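Local coordinates for fimbriae-associated protein Fap1 (Streptococcus parasanguinis, PDB 3RGU), which is a streptococcal fimbrial adhesin, represented here by a helical subdomain of its major non-repeat region, and probably contributes to oral biofilm formation, at residues 56-67 and 98-109; 69-77 and 91-99. All coordinates share one frame; numbering follows the deposited sequence.

Contact 1: residues 56-67 and 98-109; sequences QQLELMKSLVAT and NTQALGNELIKL
An extended E59 (chi1 -177°) meets an E105 that leaves its helix the same way but kinks at chi2 (62°), bringing the two carboxylates together at the outer side of the seam between the helices. The two acid groups overlap too closely in the model for their exact placement to be trusted; they form an acid pair on the more exposed side of a seam whose inner side is lined by leucines. K108 may offset part of the negative charge, its nearly straight chain carrying NZ to the syn lone pair of E59 OE2 at 3.2 Å in a salt bridge. Further in, E105 CG lies against L60 CD1 (3.7 Å). The two segments run antiparallel, 155° between their directions, as neighbours in an up-and-down three-helix bundle, and L102 is a knob seated in a hole formed by L60, S63, L64 and T67. Its CD1 methyl lies 4.1 Å from L60 CD1 and 3.7 Å from S63 OG. The hydroxyls lining this hole turn back to their own helix: S63 OG donates to L60 O at 3.2 Å, and T67 OG1 to S63 O at 2.9 Å. Each of these carbonyls, which already accepts a backbone N-H (from L64 and T67 respectively), thus takes a second bond. N98 points at the same helix one turn before L102, its CB packing 3.7 Å from T67 OG1. N42 of helix 32-50 touches L64, T67 and L102 from the third side. At the far end, L109 CD2 slides alongside the extended chain of Q56, 4.1 Å from its CG, while L52 touches both L60 and L109.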
loop_
_atom_site.group_PDB
_atom_site.type_symbol
_atom_site.label_atom_id
_atom_site.label_comp_id
_atom_site.label_asym_id
_atom_site.label_seq_id
_atom_site.Cartn_x
_atom_site.Cartn_y
_atom_site.Cartn_z
ATOM N N GLN A 56 0.186 -18.048 8.266
ATOM C CA GLN A 56 0.968 -16.937 7.742
ATOM C C GLN A 56 0.309 -16.289 6.534
ATOM O O GLN A 56 0.434 -15.090 6.316
ATOM C CB GLN A 56 2.368 -17.410 7.373
ATOM C CG GLN A 56 3.387 -17.388 8.510
ATOM C CD GLN A 56 4.755 -17.906 8.067
ATOM O OE1 GLN A 56 4.872 -18.620 7.063
ATOM N NE2 GLN A 56 5.796 -17.545 8.814
ATOM N N GLN A 57 -0.385 -17.093 5.739
ATOM C CA GLN A 57 -1.073 -16.597 4.553
ATOM C C GLN A 57 -2.095 -15.529 4.931
ATOM O O GLN A 57 -2.205 -14.506 4.269
ATOM C CB GLN A 57 -1.755 -17.748 3.823
ATOM C CG GLN A 57 -1.903 -17.553 2.332
ATOM C CD GLN A 57 -2.138 -18.863 1.603
ATOM O OE1 GLN A 57 -2.564 -19.844 2.200
ATOM N NE2 GLN A 57 -1.854 -18.884 0.311
ATOM N N LEU A 58 -2.822 -15.763 6.016
ATOM C CA LEU A 58 -3.840 -14.831 6.465
ATOM C C LEU A 58 -3.255 -13.552 7.000
ATOM O O LEU A 58 -3.834 -12.509 6.787
ATOM C CB LEU A 58 -4.727 -15.461 7.526
ATOM C CG LEU A 58 -5.934 -14.706 8.077
ATOM C CD1 LEU A 58 -6.821 -14.113 6.994
ATOM C CD2 LEU A 58 -6.738 -15.662 8.924
ATOM N N GLU A 59 -2.120 -13.626 7.693
ATOM C CA GLU A 59 -1.453 -12.422 8.196
ATOM C C GLU A 59 -1.076 -11.472 7.071
ATOM O O GLU A 59 -1.243 -10.239 7.155
ATOM C CB GLU A 59 -0.177 -12.790 8.939
ATOM C CG GLU A 59 0.538 -11.611 9.550
ATOM C CD GLU A 59 1.786 -12.014 10.329
ATOM O OE1 GLU A 59 2.128 -13.223 10.369
ATOM O OE2 GLU A 59 2.435 -11.107 10.895
ATOM N N LEU A 60 -0.548 -12.066 6.013
ATOM C CA LEU A 60 -0.122 -11.297 4.881
ATOM C C LEU A 60 -1.359 -10.730 4.204
ATOM O O LEU A 60 -1.401 -9.567 3.830
ATOM C CB LEU A 60 0.675 -12.163 3.915
ATOM C CG LEU A 60 1.221 -11.417 2.700
ATOM C CD1 LEU A 60 2.338 -10.461 3.103
ATOM C CD2 LEU A 60 1.686 -12.392 1.623
ATOM N N MET A 61 -2.375 -11.562 4.060
ATOM C CA MET A 61 -3.553 -11.158 3.329
ATOM C C MET A 61 -4.177 -9.926 3.990
ATOM O O MET A 61 -4.599 -8.993 3.296
ATOM C CB MET A 61 -4.528 -12.334 3.195
ATOM C CG MET A 61 -5.780 -12.066 2.378
ATOM S SD MET A 61 -5.574 -11.379 0.708
ATOM C CE MET A 61 -4.544 -12.628 -0.035
ATOM N N LYS A 62 -4.183 -9.898 5.323
ATOM C CA LYS A 62 -4.815 -8.797 6.046
ATOM C C LYS A 62 -4.121 -7.486 5.687
ATOM O O LYS A 62 -4.779 -6.483 5.393
ATOM C CB LYS A 62 -4.831 -9.026 7.559
ATOM C CG LYS A 62 -5.694 -10.205 8.030
ATOM C CD LYS A 62 -5.853 -10.268 9.560
ATOM C CE LYS A 62 -5.616 -11.682 10.112
ATOM N NZ LYS A 62 -6.386 -12.050 11.355
ATOM N N SER A 63 -2.796 -7.491 5.640
ATOM C CA SER A 63 -2.141 -6.240 5.299
ATOM C C SER A 63 -2.161 -5.962 3.812
ATOM O O SER A 63 -2.225 -4.810 3.409
ATOM C CB SER A 63 -0.737 -6.115 5.890
ATOM O OG SER A 63 0.042 -7.189 5.470
ATOM N N LEU A 64 -2.116 -7.008 3.003
ATOM C CA LEU A 64 -2.203 -6.813 1.571
ATOM C C LEU A 64 -3.547 -6.210 1.209
ATOM O O LEU A 64 -3.592 -5.200 0.518
ATOM C CB LEU A 64 -1.991 -8.114 0.803
ATOM C CG LEU A 64 -2.314 -8.061 -0.700
ATOM C CD1 LEU A 64 -1.339 -7.195 -1.457
ATOM C CD2 LEU A 64 -2.342 -9.439 -1.296
ATOM N N VAL A 65 -4.647 -6.800 1.673
ATOM C CA VAL A 65 -5.950 -6.281 1.243
ATOM C C VAL A 65 -6.104 -4.820 1.638
ATOM O O VAL A 65 -6.640 -4.024 0.861
ATOM C CB VAL A 65 -7.173 -7.140 1.691
ATOM C CG1 VAL A 65 -7.357 -7.141 3.201
ATOM C CG2 VAL A 65 -8.447 -6.681 0.970
ATOM N N ALA A 66 -5.612 -4.469 2.830
ATOM C CA ALA A 66 -5.721 -3.097 3.333
ATOM C C ALA A 66 -4.987 -2.160 2.402
ATOM O O ALA A 66 -5.515 -1.113 1.999
ATOM C CB ALA A 66 -5.165 -2.987 4.718
ATOM N N THR A 67 -3.776 -2.552 2.030
ATOM C CA THR A 67 -2.998 -1.727 1.133
ATOM C C THR A 67 -3.702 -1.624 -0.209
ATOM O O THR A 67 -3.777 -0.556 -0.789
ATOM C CB THR A 67 -1.597 -2.257 0.956
ATOM O OG1 THR A 67 -0.997 -2.451 2.250
ATOM C CG2 THR A 67 -0.799 -1.278 0.172
ATOM N N ASN A 98 0.170 2.018 5.352
ATOM C CA ASN A 98 -0.209 0.688 4.904
ATOM C C ASN A 98 0.907 -0.001 4.145
ATOM O O ASN A 98 1.217 -1.150 4.440
ATOM C CB ASN A 98 -1.486 0.735 4.080
ATOM C CG ASN A 98 -2.718 0.832 4.945
ATOM O OD1 ASN A 98 -2.623 0.861 6.172
ATOM N ND2 ASN A 98 -3.886 0.887 4.318
ATOM N N THR A 99 1.505 0.712 3.189
ATOM C CA THR A 99 2.645 0.229 2.409
ATOM C C THR A 99 3.799 -0.105 3.354
ATOM O O THR A 99 4.435 -1.148 3.221
ATOM C CB THR A 99 3.120 1.302 1.423
ATOM O OG1 THR A 99 2.105 1.527 0.443
ATOM C CG2 THR A 99 4.345 0.866 0.703
ATOM N N GLN A 100 4.073 0.772 4.308
ATOM C CA GLN A 100 5.153 0.515 5.233
ATOM C C GLN A 100 4.926 -0.812 5.948
ATOM O O GLN A 100 5.799 -1.671 5.970
ATOM C CB GLN A 100 5.334 1.679 6.195
ATOM C CG GLN A 100 6.543 1.540 7.084
ATOM C CD GLN A 100 7.834 1.550 6.291
ATOM O OE1 GLN A 100 8.137 2.523 5.596
ATOM N NE2 GLN A 100 8.603 0.458 6.382
ATOM N N ALA A 101 3.719 -0.991 6.470
ATOM C CA ALA A 101 3.376 -2.206 7.209
ATOM C C ALA A 101 3.478 -3.521 6.431
ATOM O O ALA A 101 3.944 -4.540 6.953
ATOM C CB ALA A 101 1.968 -2.009 7.744
ATOM N N LEU A 102 3.036 -3.474 5.177
ATOM C CA LEU A 102 3.147 -4.581 4.257
ATOM C C LEU A 102 4.603 -4.946 4.072
ATOM O O LEU A 102 4.941 -6.127 4.008
ATOM C CB LEU A 102 2.552 -4.193 2.914
ATOM C CG LEU A 102 2.509 -5.259 1.823
ATOM C CD1 LEU A 102 1.720 -6.485 2.287
ATOM C CD2 LEU A 102 1.921 -4.667 0.542
ATOM N N GLY A 103 5.460 -3.931 3.996
ATOM C CA GLY A 103 6.909 -4.130 3.931
ATOM C C GLY A 103 7.411 -4.962 5.096
ATOM O O GLY A 103 8.069 -5.983 4.908
ATOM N N ASN A 104 7.069 -4.547 6.308
ATOM C CA ASN A 104 7.548 -5.255 7.485
ATOM C C ASN A 104 7.024 -6.668 7.533
ATOM O O ASN A 104 7.727 -7.572 7.970
ATOM C CB ASN A 104 7.198 -4.511 8.776
ATOM C CG ASN A 104 7.747 -3.095 8.802
ATOM O OD1 ASN A 104 7.099 -2.192 9.324
ATOM N ND2 ASN A 104 8.938 -2.892 8.235
ATOM N N GLU A 105 5.791 -6.850 7.074
ATOM C CA GLU A 105 5.189 -8.170 7.018
ATOM C C GLU A 105 5.997 -9.055 6.070
ATOM O O GLU A 105 6.321 -10.199 6.395
ATOM C CB GLU A 105 3.735 -8.073 6.572
ATOM C CG GLU A 105 2.999 -9.400 6.554
ATOM C CD GLU A 105 2.912 -10.057 7.923
ATOM O OE1 GLU A 105 2.735 -9.343 8.935
ATOM O OE2 GLU A 105 3.011 -11.301 7.982
ATOM N N LEU A 106 6.344 -8.502 4.912
ATOM C CA LEU A 106 7.151 -9.213 3.934
ATOM C C LEU A 106 8.530 -9.608 4.469
ATOM O O LEU A 106 8.983 -10.735 4.256
ATOM C CB LEU A 106 7.287 -8.392 2.656
ATOM C CG LEU A 106 6.137 -8.532 1.670
ATOM C CD1 LEU A 106 6.300 -7.509 0.556
ATOM C CD2 LEU A 106 6.063 -9.949 1.110
ATOM N N ILE A 107 9.182 -8.676 5.157
ATOM C CA ILE A 107 10.464 -8.935 5.801
ATOM C C ILE A 107 10.304 -9.968 6.921
ATOM O O ILE A 107 11.112 -10.877 7.052
ATOM C CB ILE A 107 11.084 -7.623 6.336
ATOM C CG1 ILE A 107 11.656 -6.809 5.176
ATOM C CG2 ILE A 107 12.173 -7.896 7.358
ATOM C CD1 ILE A 107 11.802 -5.334 5.470
ATOM N N LYS A 108 9.244 -9.841 7.708
ATOM C CA LYS A 108 8.991 -10.768 8.804
ATOM C C LYS A 108 8.865 -12.239 8.354
ATOM O O LYS A 108 9.049 -13.141 9.160
ATOM C CB LYS A 108 7.734 -10.341 9.565
ATOM C CG LYS A 108 7.645 -10.837 10.989
ATOM C CD LYS A 108 6.232 -10.694 11.526
ATOM C CE LYS A 108 6.032 -11.575 12.751
ATOM N NZ LYS A 108 4.633 -11.524 13.235
ATOM N N LEU A 109 8.554 -12.449 7.080
ATOM C CA LEU A 109 8.405 -13.796 6.540
ATOM C C LEU A 109 9.702 -14.282 5.902
ATOM O O LEU A 109 10.106 -15.429 6.092
ATOM C CB LEU A 109 7.267 -13.841 5.518
ATOM C CG LEU A 109 5.894 -13.381 6.013
ATOM C CD1 LEU A 109 4.838 -13.593 4.939
ATOM C CD2 LEU A 109 5.514 -14.104 7.295
#

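Contact 2: residues 69-77 and 91-99; sequences SQLEATKNL and AYTTLGNNT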
loop_
_atom_site.group_PDB
_atom_site.type_symbol
_atom_site.label_atom_id
_atom_site.label_comp_id
_atom_site.label_asym_id
_atom_site.label_seq_id
_atom_site.Cartn_x
_atom_site.Cartn_y
_atom_site.Cartn_z
ATOM N N SER A 69 -6.815 -1.772 -0.815
ATOM C CA SER A 69 -8.042 -1.038 -0.655
ATOM C C SER A 69 -7.767 0.454 -0.673
ATOM O O SER A 69 -8.456 1.233 -1.350
ATOM C CB SER A 69 -8.661 -1.423 0.680
ATOM O OG SER A 69 -9.700 -0.531 1.003
ATOM N N GLN A 70 -6.746 0.828 0.093
ATOM C CA GLN A 70 -6.341 2.202 0.271
ATOM C C GLN A 70 -5.775 2.751 -1.033
ATOM O O GLN A 70 -6.077 3.868 -1.432
ATOM C CB GLN A 70 -5.309 2.255 1.391
ATOM C CG GLN A 70 -4.829 3.638 1.757
ATOM C CD GLN A 70 -5.957 4.616 1.996
ATOM O OE1 GLN A 70 -6.987 4.269 2.572
ATOM N NE2 GLN A 70 -5.764 5.854 1.547
ATOM N N LEU A 71 -4.966 1.945 -1.706
ATOM C CA LEU A 71 -4.419 2.313 -2.997
ATOM C C LEU A 71 -5.501 2.664 -3.982
ATOM O O LEU A 71 -5.343 3.600 -4.744
ATOM C CB LEU A 71 -3.604 1.167 -3.569
ATOM C CG LEU A 71 -3.035 1.331 -4.975
ATOM C CD1 LEU A 71 -1.766 2.134 -4.922
ATOM C CD2 LEU A 71 -2.740 -0.032 -5.558
ATOM N N GLU A 72 -6.592 1.909 -3.964
ATOM C CA GLU A 72 -7.653 2.119 -4.925
ATOM C C GLU A 72 -8.384 3.386 -4.618
ATOM O O GLU A 72 -8.872 4.058 -5.524
ATOM C CB GLU A 72 -8.633 0.947 -4.929
ATOM C CG GLU A 72 -8.113 -0.298 -5.645
ATOM C CD GLU A 72 -7.714 -0.026 -7.090
ATOM O OE1 GLU A 72 -6.492 0.041 -7.350
ATOM O OE2 GLU A 72 -8.613 0.139 -7.955
ATOM N N ALA A 73 -8.476 3.695 -3.326
ATOM C CA ALA A 73 -9.145 4.908 -2.861
ATOM C C ALA A 73 -8.301 6.115 -3.244
ATOM O O ALA A 73 -8.815 7.123 -3.723
ATOM C CB ALA A 73 -9.358 4.862 -1.364
ATOM N N THR A 74 -6.997 5.985 -3.049
ATOM C CA THR A 74 -6.084 7.050 -3.339
ATOM C C THR A 74 -6.092 7.331 -4.826
ATOM O O THR A 74 -5.958 8.477 -5.250
ATOM C CB THR A 74 -4.689 6.670 -2.903
ATOM O OG1 THR A 74 -4.725 6.257 -1.529
ATOM C CG2 THR A 74 -3.734 7.854 -3.072
ATOM N N LYS A 75 -6.259 6.283 -5.623
ATOM C CA LYS A 75 -6.308 6.440 -7.068
ATOM C C LYS A 75 -7.546 7.229 -7.484
ATOM O O LYS A 75 -7.479 8.080 -8.363
ATOM C CB LYS A 75 -6.277 5.075 -7.751
ATOM C CG LYS A 75 -4.872 4.570 -8.044
ATOM C CD LYS A 75 -4.844 3.059 -8.215
ATOM C CE LYS A 75 -5.141 2.643 -9.636
ATOM N NZ LYS A 75 -5.556 1.219 -9.700
ATOM N N ASN A 76 -8.669 6.939 -6.840
ATOM C CA ASN A 76 -9.911 7.638 -7.110
ATOM C C ASN A 76 -9.788 9.085 -6.707
ATOM O O ASN A 76 -10.305 9.970 -7.393
ATOM C CB ASN A 76 -11.074 7.017 -6.323
ATOM C CG ASN A 76 -11.413 5.616 -6.789
ATOM O OD1 ASN A 76 -11.209 5.269 -7.956
ATOM N ND2 ASN A 76 -11.940 4.796 -5.875
ATOM N N LEU A 77 -9.117 9.326 -5.586
ATOM C CA LEU A 77 -9.117 10.648 -4.999
ATOM C C LEU A 77 -8.359 11.583 -5.890
ATOM O O LEU A 77 -8.875 12.622 -6.267
ATOM C CB LEU A 77 -8.537 10.617 -3.600
ATOM C CG LEU A 77 -8.417 11.958 -2.883
ATOM C CD1 LEU A 77 -9.779 12.592 -2.659
ATOM C CD2 LEU A 77 -7.729 11.718 -1.569
ATOM N N ALA A 91 -4.586 10.793 2.435
ATOM C CA ALA A 91 -4.410 9.715 1.485
ATOM C C ALA A 91 -2.941 9.285 1.437
ATOM O O ALA A 91 -2.634 8.089 1.591
ATOM C CB ALA A 91 -4.907 10.133 0.116
ATOM N N TYR A 92 -2.044 10.252 1.242
ATOM C CA TYR A 92 -0.626 9.965 1.210
ATOM C C TYR A 92 -0.185 9.295 2.504
ATOM O O TYR A 92 0.479 8.269 2.475
ATOM C CB TYR A 92 0.179 11.233 0.996
ATOM C CG TYR A 92 1.670 11.009 1.009
ATOM C CD1 TYR A 92 2.391 10.952 -0.176
ATOM C CD2 TYR A 92 2.362 10.862 2.202
ATOM C CE1 TYR A 92 3.757 10.750 -0.176
ATOM C CE2 TYR A 92 3.730 10.649 2.212
ATOM C CZ TYR A 92 4.420 10.601 1.017
ATOM O OH TYR A 92 5.775 10.396 1.030
ATOM N N THR A 93 -0.552 9.871 3.643
ATOM C CA THR A 93 -0.037 9.372 4.917
ATOM C C THR A 93 -0.548 7.959 5.184
ATOM O O THR A 93 0.210 7.093 5.623
ATOM C CB THR A 93 -0.362 10.318 6.108
ATOM O OG1 THR A 93 0.066 11.651 5.802
ATOM C CG2 THR A 93 0.342 9.863 7.376
ATOM N N THR A 94 -1.827 7.733 4.890
ATOM C CA THR A 94 -2.448 6.447 5.145
ATOM C C THR A 94 -1.893 5.390 4.193
ATOM O O THR A 94 -1.473 4.308 4.632
ATOM C CB THR A 94 -3.964 6.527 4.983
ATOM O OG1 THR A 94 -4.484 7.483 5.905
ATOM C CG2 THR A 94 -4.604 5.168 5.257
ATOM N N LEU A 95 -1.900 5.706 2.897
ATOM C CA LEU A 95 -1.359 4.795 1.909
ATOM C C LEU A 95 0.085 4.445 2.251
ATOM O O LEU A 95 0.500 3.294 2.099
ATOM C CB LEU A 95 -1.459 5.356 0.485
ATOM C CG LEU A 95 -0.908 4.385 -0.581
ATOM C CD1 LEU A 95 -1.745 3.099 -0.676
ATOM C CD2 LEU A 95 -0.775 5.043 -1.954
ATOM N N GLY A 96 0.835 5.435 2.728
ATOM C CA GLY A 96 2.223 5.232 3.113
ATOM C C GLY A 96 2.328 4.259 4.267
ATOM O O GLY A 96 3.118 3.321 4.214
ATOM N N ASN A 97 1.512 4.475 5.297
ATOM C CA ASN A 97 1.524 3.644 6.498
ATOM C C ASN A 97 1.177 2.208 6.198
ATOM O O ASN A 97 1.805 1.290 6.721
ATOM C CB ASN A 97 0.552 4.195 7.553
ATOM C CG ASN A 97 1.054 5.480 8.215
ATOM O OD1 ASN A 97 2.269 5.702 8.368
ATOM N ND2 ASN A 97 0.111 6.331 8.616
ATOM N N ASN A 98 0.170 2.018 5.352
ATOM C CA ASN A 98 -0.209 0.688 4.904
ATOM C C ASN A 98 0.907 -0.001 4.145
ATOM O O ASN A 98 1.217 -1.150 4.440
ATOM C CB ASN A 98 -1.486 0.735 4.080
ATOM C CG ASN A 98 -2.718 0.832 4.945
ATOM O OD1 ASN A 98 -2.623 0.861 6.172
ATOM N ND2 ASN A 98 -3.886 0.887 4.318
ATOM N N THR A 99 1.505 0.712 3.189
ATOM C CA THR A 99 2.645 0.229 2.409
ATOM C C THR A 99 3.799 -0.105 3.354
ATOM O O THR A 99 4.435 -1.148 3.221
ATOM C CB THR A 99 3.120 1.302 1.423
ATOM O OG1 THR A 99 2.105 1.527 0.443
ATOM C CG2 THR A 99 4.345 0.866 0.703
#
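Residues 69-77 and 91-99 form an antiparallel helix-helix interface in the part of the three-helix bundle near the turn that joins helix 54-79 to helix 85-109, the two arms of a helical hairpin. The segment axes cross at 156° and approach to 9.4 Å, and no hydrogen bond spans these two segments, which meet through interlocking side chains. Q70 is the knob, entering a hole made by A91, T94, L95 and N98. Its CG, anti to the backbone N, lies 3.7 Å from L95 CA; the bend at chi2 (50°) then turns the amide toward T74 and sets Q70 CD 3.6 Å from the methyl T94 CG2, the side chains of Q70 and T94 crossing at about a right angle. The N98 amide closes one end of the hole, with ND2 3.5 Å from Q70 CB, while the hydroxyl of T94 is bonded elsewhere, to I90 O. Deeper in, L95 points its CD1 methyl at L71, 3.9 Å from L71 CB, and A38 of helix 32-50 touches L71 from the third helix. T74 lies beside L95 and turns its methyl toward A91. Nearer the turn, L77 lays CD2 against A91 CB at 3.6 Å, and it also touches A83 of the connecting loop. The T74 hydroxyl is spent within its own helix: OG1 donates to Q70 O at 2.7 Å from above the carbonyl plane, 45° out of it, and accepts a weak bond from Q70 NE2.

In the fold
Contacts 1 and 2 are successive lengths of one seam between helix 54-79 and helix 85-109, their centres about 15 Å apart, with N98 and T99 common to both. Contact 2 lies closer to the centre of the chain and to the connecting turn; contact 1 lies toward the open end of the hairpin and buries more surface, 642 Å² against 360 Å². Both are partly buried, with an inner side facing helix 32-50. Contact 1 carries charged groups, an acid pair and a lysine, on its exposed side, whereas no charged side chain meets across contact 2. The knobs differ too, an apolar leucine from helix 85-109 in contact 1 and a neutral glutamine from helix 54-79 at the centre of contact 2.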